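Local coordinates for hemerythrin HHE cation binding domain protein (Mycobacterium kansasii, PDB 6TYJ), which binds zinc and iron through histidine and carboxylate side chains inside a hemerythrin-like helical bundle, at residues 65-69 against 125-131; 86-90 against 103-107. All coordinates share one frame; numbering follows the deposited sequence.

The two contacts join the same bundle in different ways, and both are partly buried. Contact 1 brings the loop between helices 38-65 and 70-91 against the loop between helices 100-121 and 133-161; it is the more peripheral, its centre about 21 Å from that of the chain, includes exposed residues and is almost wholly apolar. Contact 2, with its centre about 14 Å from that of the chain, pairs helices 70-91 and 100-121 directly, the former following one loop of contact 1 and the latter preceding the other. It combines an aromatic and aliphatic interior with a water-bridged polar margin. The contact centres are about 32 Å apart, on opposite sides of the chain's centre.

Contact 1 of 2, residues 65-69 against 125-131; sequences ALSAA and APPEVKI
Ala125 opens a loop-to-loop contact at one end of the hemerythrin-like helical bundle, its CB lying 3.8 Å from CG of Leu66. The backbone N of Ala125 is hydrogen-bonded to the hydroxyl of Tyr13. Next along, the ring of Pro126 meets two residues: its CD sits 3.7 Å from CD2 of Leu66, whose side chain crosses it at about a right angle, and its CG packs 3.8 Å from CB of Ala69. Pro126 also starts a type I turn that ends at Val129, facing a second type I turn, Leu66 to Ala69, which leads into helix 70-91. Glu128 touches with backbone and side chain: its O lies 3.8 Å from CB of Ala68, and its chain bends at chi2 (78°), bringing OE1 back to within 4.1 Å of CB of Ala69, a van der Waals approach. No hydrogen bond joins the two loops. Val129 divides its methyls: chi1 of 175° sets CG1 3.8 Å from O of Ala65, while CG2 rests against Leu66, 3.7 Å from its O and also touching its CG. Ile131 touches Leu136 and Leu139 of helix 133-161, and its CD1 lies 4.5 Å from CB of Ala65.

Contact 2 of 2, residues 86-90 against 103-107; sequences QLSVL and EWNSF
Helices 86-90 and 103-107 run antiparallel, 169° between their directions, with axes 9.3 Å apart at closest approach. Phe107 and Leu90 bury the largest areas of any residue here. The phenyl ring lies alongside Leu87, both side chains pointing the same way; its CE1 comes to 3.6 Å from CB of Leu87, whose CD1 sits over one face of the ring. Leu90 crosses Phe107 at about a right angle and turns its two methyls to different surroundings. CD2 touches CD2 of Phe107 and also lies near the plane of the Trp104 indole, at the edge, 4.0 Å from CE3. CD1 instead rests against the backbone of the other helix, 3.7 Å from N of Trp104. The CB of Trp104 points away from helix 86-90, and the indole donates NE1 to OG of Ser31 and makes a cation-pi contact with Arg40.

Along the polar margin, Gln86 slides past Phe107 in the opposite direction, its chain bent at chi2; CG, anti to the backbone N (chi1 -168°), lies 3.7 Å from CA of Phe107. Its amide is nearly coplanar with the Glu103 carboxylate, the planes 8° apart, yet NE2 and OE1 are too far apart to bond directly. Two waters make the link: each accepts from NE2 of Gln86 and donates to OE1 of Glu103, and one of them also donates to O of Glu103. OE1 thus receives two water bonds while touching CG1 of Val89. Phe44 of helix 38-65 touches both Leu87 and Leu90, adding a third helix to the apolar interior of the antiparallel four-helix bundle characteristic of hemerythrin-like domains.

Contact 1 of 2, residues 65-69 against 125-131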
ATOM      1  N   ALA A  65       1.546  10.867 -13.057  1.00 21.61           N
ATOM      2  CA  ALA A  65       1.713  10.516 -14.461  1.00 22.53           C
ATOM      3  C   ALA A  65       0.379  10.231 -15.126  1.00 22.36           C
ATOM      4  O   ALA A  65       0.236  10.382 -16.354  1.00 29.99           O
ATOM      5  CB  ALA A  65       2.625   9.297 -14.593  1.00 26.16           C
ATOM      6  N   LEU A  66      -0.604   9.827 -14.336  1.00 21.98           N
ATOM      7  CA  LEU A  66      -1.930   9.494 -14.817  1.00 21.75           C
ATOM      8  C   LEU A  66      -2.933  10.620 -14.575  1.00 23.70           C
ATOM      9  O   LEU A  66      -4.141  10.379 -14.644  1.00 22.71           O
ATOM     10  CB  LEU A  66      -2.412   8.204 -14.151  1.00 19.47           C
ATOM     11  CG  LEU A  66      -2.001   6.899 -14.853  1.00 22.88           C
ATOM     12  CD1 LEU A  66      -0.488   6.701 -14.928  1.00 27.55           C
ATOM     13  CD2 LEU A  66      -2.688   5.692 -14.216  1.00 24.70           C
ATOM     14  N   SER A  67      -2.454  11.854 -14.329  1.00 21.37           N
ATOM     15  CA  SER A  67      -3.348  12.916 -13.880  1.00 21.42           C
ATOM     16  C   SER A  67      -4.434  13.268 -14.895  1.00 24.92           C
ATOM     17  O   SER A  67      -5.453  13.849 -14.509  1.00 25.40           O
ATOM     18  CB  SER A  67      -2.542  14.170 -13.522  1.00 23.90           C
ATOM     19  OG  SER A  67      -1.837  14.636 -14.657  1.00 26.61           O
ATOM     20  N   ALA A  68      -4.275  12.899 -16.177  1.00 25.24           N
ATOM     21  CA  ALA A  68      -5.303  13.247 -17.143  1.00 24.62           C
ATOM     22  C   ALA A  68      -6.626  12.542 -16.869  1.00 25.03           C
ATOM     23  O   ALA A  68      -7.667  12.989 -17.366  1.00 29.35           O
ATOM     24  CB  ALA A  68      -4.827  12.949 -18.576  1.00 26.22           C
ATOM     25  N   ALA A  69      -6.609  11.463 -16.092  1.00 24.56           N
ATOM     26  CA  ALA A  69      -7.828  10.730 -15.759  1.00 25.88           C
ATOM     27  C   ALA A  69      -8.423  11.282 -14.458  1.00 26.23           C
ATOM     28  O   ALA A  69      -8.391  10.646 -13.401  1.00 27.47           O
ATOM     29  CB  ALA A  69      -7.509   9.248 -15.640  1.00 25.76           C
ATOM     30  N   ALA A 125      -2.790   2.366 -17.637  1.00 28.09           N
ATOM     31  CA  ALA A 125      -3.382   3.678 -17.488  1.00 28.75           C
ATOM     32  C   ALA A 125      -4.695   3.778 -18.259  1.00 27.22           C
ATOM     33  O   ALA A 125      -4.865   3.145 -19.314  1.00 33.57           O
ATOM     34  CB  ALA A 125      -2.427   4.761 -17.969  1.00 30.54           C
ATOM     35  N   PRO A 126      -5.629   4.586 -17.767  1.00 27.39           N
ATOM     36  CA  PRO A 126      -6.905   4.781 -18.463  1.00 31.40           C
ATOM     37  C   PRO A 126      -6.716   5.426 -19.828  1.00 33.07           C
ATOM     38  O   PRO A 126      -5.670   6.037 -20.122  1.00 30.53           O
ATOM     39  CB  PRO A 126      -7.689   5.705 -17.516  1.00 31.28           C
ATOM     40  CG  PRO A 126      -7.053   5.568 -16.209  1.00 31.36           C
ATOM     41  CD  PRO A 126      -5.602   5.258 -16.455  1.00 30.30           C
ATOM     42  N   PRO A 127      -7.730   5.335 -20.690  1.00 32.09           N
ATOM     43  CA  PRO A 127      -7.556   5.759 -22.088  1.00 30.85           C
ATOM     44  C   PRO A 127      -7.170   7.228 -22.267  1.00 32.04           C
ATOM     45  O   PRO A 127      -6.510   7.561 -23.259  1.00 36.29           O
ATOM     46  CB  PRO A 127      -8.926   5.447 -22.705  1.00 34.76           C
ATOM     47  CG  PRO A 127      -9.436   4.288 -21.896  1.00 31.56           C
ATOM     48  CD  PRO A 127      -8.947   4.526 -20.496  1.00 31.20           C
ATOM     49  N   GLU A 128      -7.548   8.108 -21.332  1.00 33.83           N
ATOM     50  CA  GLU A 128      -7.210   9.533 -21.426  1.00 33.69           C
ATOM     51  C   GLU A 128      -5.722   9.796 -21.271  1.00 32.73           C
ATOM     52  O   GLU A 128      -5.248  10.872 -21.677  1.00 34.24           O
ATOM     53  CB  GLU A 128      -7.944  10.328 -20.338  1.00 43.30           C
ATOM     54  CG  GLU A 128      -9.446  10.265 -20.380  1.00 44.67           C
ATOM     55  CD  GLU A 128     -10.003   8.958 -19.820  1.00 55.43           C
ATOM     56  OE1 GLU A 128      -9.240   8.180 -19.199  1.00 47.68           O
ATOM     57  OE2 GLU A 128     -11.210   8.705 -20.021  1.00 64.43           O
ATOM     58  N   VAL A 129      -4.980   8.858 -20.697  1.00 30.08           N
ATOM     59  CA  VAL A 129      -3.566   9.058 -20.402  1.00 30.05           C
ATOM     60  C   VAL A 129      -2.726   8.656 -21.609  1.00 31.04           C
ATOM     61  O   VAL A 129      -2.818   7.521 -22.089  1.00 37.20           O
ATOM     62  CB  VAL A 129      -3.150   8.264 -19.163  1.00 29.07           C
ATOM     63  CG1 VAL A 129      -1.650   8.405 -18.956  1.00 30.39           C
ATOM     64  CG2 VAL A 129      -3.937   8.764 -17.974  1.00 25.72           C
ATOM     65  N   LYS A 130      -1.890   9.579 -22.075  1.00 32.35           N
ATOM     66  CA  LYS A 130      -0.955   9.334 -23.169  1.00 33.14           C
ATOM     67  C   LYS A 130       0.404   9.097 -22.518  1.00 43.99           C
ATOM     68  O   LYS A 130       1.027  10.030 -22.008  1.00 48.34           O
ATOM     69  CB  LYS A 130      -0.938  10.512 -24.146  1.00 38.00           C
ATOM     70  N   ILE A 131       0.845   7.838 -22.492  1.00 34.30           N
ATOM     71  CA  ILE A 131       2.138   7.479 -21.917  1.00 34.86           C
ATOM     72  C   ILE A 131       2.771   6.389 -22.786  1.00 36.88           C
ATOM     73  O   ILE A 131       2.122   5.389 -23.115  1.00 40.50           O
ATOM     74  CB  ILE A 131       2.005   7.062 -20.427  1.00 33.93           C
ATOM     75  CG1 ILE A 131       3.380   6.813 -19.786  1.00 37.00           C
ATOM     76  CG2 ILE A 131       1.002   5.891 -20.207  1.00 37.42           C
ATOM     77  CD1 ILE A 131       3.350   6.850 -18.255  1.00 35.64           C
TER

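Contact 2 of 2, residues 86-90 against 103-107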
ATOM      1  N   GLN A  86      -9.602   2.864   7.756  1.00 24.61           N
ATOM      2  CA  GLN A  86      -9.853   1.549   8.341  1.00 23.43           C
ATOM      3  C   GLN A  86      -8.677   1.107   9.195  1.00 24.79           C
ATOM      4  O   GLN A  86      -8.860   0.423  10.202  1.00 25.74           O
ATOM      5  CB  GLN A  86     -10.129   0.523   7.245  1.00 25.65           C
ATOM      6  CG  GLN A  86     -10.677  -0.804   7.742  1.00 26.90           C
ATOM      7  CD  GLN A  86     -12.090  -0.701   8.315  1.00 35.97           C
ATOM      8  OE1 GLN A  86     -12.985  -0.093   7.712  1.00 32.47           O
ATOM      9  NE2 GLN A  86     -12.293  -1.294   9.483  1.00 34.00           N
ATOM     10  N   LEU A  87      -7.456   1.458   8.787  1.00 22.64           N
ATOM     11  CA  LEU A  87      -6.296   1.134   9.602  1.00 24.82           C
ATOM     12  C   LEU A  87      -6.402   1.796  10.967  1.00 26.59           C
ATOM     13  O   LEU A  87      -6.051   1.191  11.989  1.00 27.08           O
ATOM     14  CB  LEU A  87      -5.008   1.563   8.884  1.00 22.54           C
ATOM     15  CG  LEU A  87      -3.727   1.349   9.705  1.00 24.69           C
ATOM     16  CD1 LEU A  87      -3.518  -0.104  10.092  1.00 23.15           C
ATOM     17  CD2 LEU A  87      -2.513   1.896   8.929  1.00 26.79           C
ATOM     18  N   SER A  88      -6.904   3.039  11.009  1.00 26.76           N
ATOM     19  CA  SER A  88      -7.097   3.710  12.297  1.00 28.73           C
ATOM     20  C   SER A  88      -8.070   2.943  13.190  1.00 33.28           C
ATOM     21  O   SER A  88      -7.861   2.833  14.405  1.00 32.70           O
ATOM     22  CB  SER A  88      -7.589   5.141  12.077  1.00 35.37           C
ATOM     23  OG  SER A  88      -6.586   5.885  11.414  1.00 42.97           O
ATOM     24  N   VAL A  89      -9.150   2.422  12.612  1.00 31.31           N
ATOM     25  CA  VAL A  89     -10.082   1.623  13.404  1.00 30.36           C
ATOM     26  C   VAL A  89      -9.409   0.348  13.892  1.00 32.45           C
ATOM     27  O   VAL A  89      -9.595  -0.061  15.049  1.00 34.23           O
ATOM     28  CB  VAL A  89     -11.353   1.316  12.595  1.00 35.08           C
ATOM     29  CG1 VAL A  89     -12.312   0.457  13.423  1.00 43.93           C
ATOM     30  CG2 VAL A  89     -12.029   2.611  12.173  1.00 39.97           C
ATOM     31  N   LEU A  90      -8.632  -0.302  13.020  1.00 31.61           N
ATOM     32  CA  LEU A  90      -7.969  -1.555  13.385  1.00 26.32           C
ATOM     33  C   LEU A  90      -7.058  -1.355  14.584  1.00 31.49           C
ATOM     34  O   LEU A  90      -7.064  -2.152  15.529  1.00 32.72           O
ATOM     35  CB  LEU A  90      -7.162  -2.092  12.194  1.00 24.63           C
ATOM     36  CG  LEU A  90      -6.253  -3.295  12.479  1.00 22.50           C
ATOM     37  CD1 LEU A  90      -7.096  -4.483  12.989  1.00 24.02           C
ATOM     38  CD2 LEU A  90      -5.519  -3.667  11.223  1.00 23.09           C
ATOM     39  N   GLU A 103     -11.865  -7.104  13.263  1.00 27.94           N
ATOM     40  CA  GLU A 103     -11.293  -5.860  12.753  1.00 31.51           C
ATOM     41  C   GLU A 103     -10.211  -6.130  11.718  1.00 26.01           C
ATOM     42  O   GLU A 103     -10.127  -5.423  10.704  1.00 25.84           O
ATOM     43  CB  GLU A 103     -10.735  -5.022  13.903  1.00 31.09           C
ATOM     44  CG  GLU A 103     -11.785  -4.547  14.919  1.00 28.08           C
ATOM     45  CD  GLU A 103     -12.859  -3.648  14.312  1.00 41.66           C
ATOM     46  OE1 GLU A 103     -12.654  -3.082  13.213  1.00 37.31           O
ATOM     47  OE2 GLU A 103     -13.929  -3.514  14.935  1.00 43.92           O
ATOM     48  N   TRP A 104      -9.374  -7.142  11.951  1.00 24.68           N
ATOM     49  CA  TRP A 104      -8.348  -7.471  10.964  1.00 27.19           C
ATOM     50  C   TRP A 104      -8.988  -7.845   9.632  1.00 27.42           C
ATOM     51  O   TRP A 104      -8.566  -7.369   8.570  1.00 26.70           O
ATOM     52  CB  TRP A 104      -7.454  -8.608  11.471  1.00 26.93           C
ATOM     53  CG  TRP A 104      -6.664  -9.212  10.342  1.00 22.25           C
ATOM     54  CD1 TRP A 104      -6.852 -10.423   9.767  1.00 24.96           C
ATOM     55  CD2 TRP A 104      -5.622  -8.571   9.601  1.00 19.10           C
ATOM     56  NE1 TRP A 104      -5.965 -10.604   8.723  1.00 26.52           N
ATOM     57  CE2 TRP A 104      -5.195  -9.478   8.611  1.00 23.94           C
ATOM     58  CE3 TRP A 104      -4.984  -7.328   9.702  1.00 24.49           C
ATOM     59  CZ2 TRP A 104      -4.175  -9.186   7.713  1.00 20.56           C
ATOM     60  CZ3 TRP A 104      -3.968  -7.027   8.801  1.00 25.10           C
ATOM     61  CH2 TRP A 104      -3.575  -7.957   7.823  1.00 21.11           C
ATOM     62  N   ASN A 105     -10.038  -8.662   9.668  1.00 27.25           N
ATOM     63  CA  ASN A 105     -10.685  -9.065   8.420  1.00 26.70           C
ATOM     64  C   ASN A 105     -11.308  -7.873   7.705  1.00 33.53           C
ATOM     65  O   ASN A 105     -11.245  -7.786   6.476  1.00 30.36           O
ATOM     66  CB  ASN A 105     -11.732 -10.144   8.692  1.00 33.69           C
ATOM     67  CG  ASN A 105     -11.102 -11.485   8.977  1.00 34.41           C
ATOM     68  OD1 ASN A 105     -10.038 -11.802   8.444  1.00 36.41           O
ATOM     69  ND2 ASN A 105     -11.760 -12.294   9.810  1.00 32.55           N
ATOM     70  N   SER A 106     -11.919  -6.952   8.456  1.00 26.74           N
ATOM     71  CA  SER A 106     -12.483  -5.754   7.849  1.00 29.54           C
ATOM     72  C   SER A 106     -11.394  -4.923   7.181  1.00 24.81           C
ATOM     73  O   SER A 106     -11.596  -4.387   6.087  1.00 32.10           O
ATOM     74  CB  SER A 106     -13.232  -4.929   8.899  1.00 38.12           C
ATOM     75  OG  SER A 106     -14.408  -5.606   9.332  1.00 38.57           O
ATOM     76  N   PHE A 107     -10.238  -4.809   7.821  1.00 30.20           N
ATOM     77  CA  PHE A 107      -9.137  -4.074   7.210  1.00 30.21           C
ATOM     78  C   PHE A 107      -8.606  -4.793   5.975  1.00 26.34           C
ATOM     79  O   PHE A 107      -8.394  -4.165   4.919  1.00 24.11           O
ATOM     80  CB  PHE A 107      -8.016  -3.868   8.226  1.00 26.85           C
ATOM     81  CG  PHE A 107      -6.807  -3.202   7.639  1.00 22.05           C
ATOM     82  CD1 PHE A 107      -6.839  -1.858   7.300  1.00 26.03           C
ATOM     83  CD2 PHE A 107      -5.646  -3.930   7.409  1.00 25.54           C
ATOM     84  CE1 PHE A 107      -5.737  -1.243   6.765  1.00 25.94           C
ATOM     85  CE2 PHE A 107      -4.534  -3.325   6.853  1.00 27.20           C
ATOM     86  CZ  PHE A 107      -4.574  -1.979   6.527  1.00 28.61           C
TER
HETATM   87  O   HOH W   1     -10.691  -2.722  11.285  1.00 31.04           O
HETATM   88  O   HOH W   2     -14.069  -2.254  11.336  1.00 54.89           O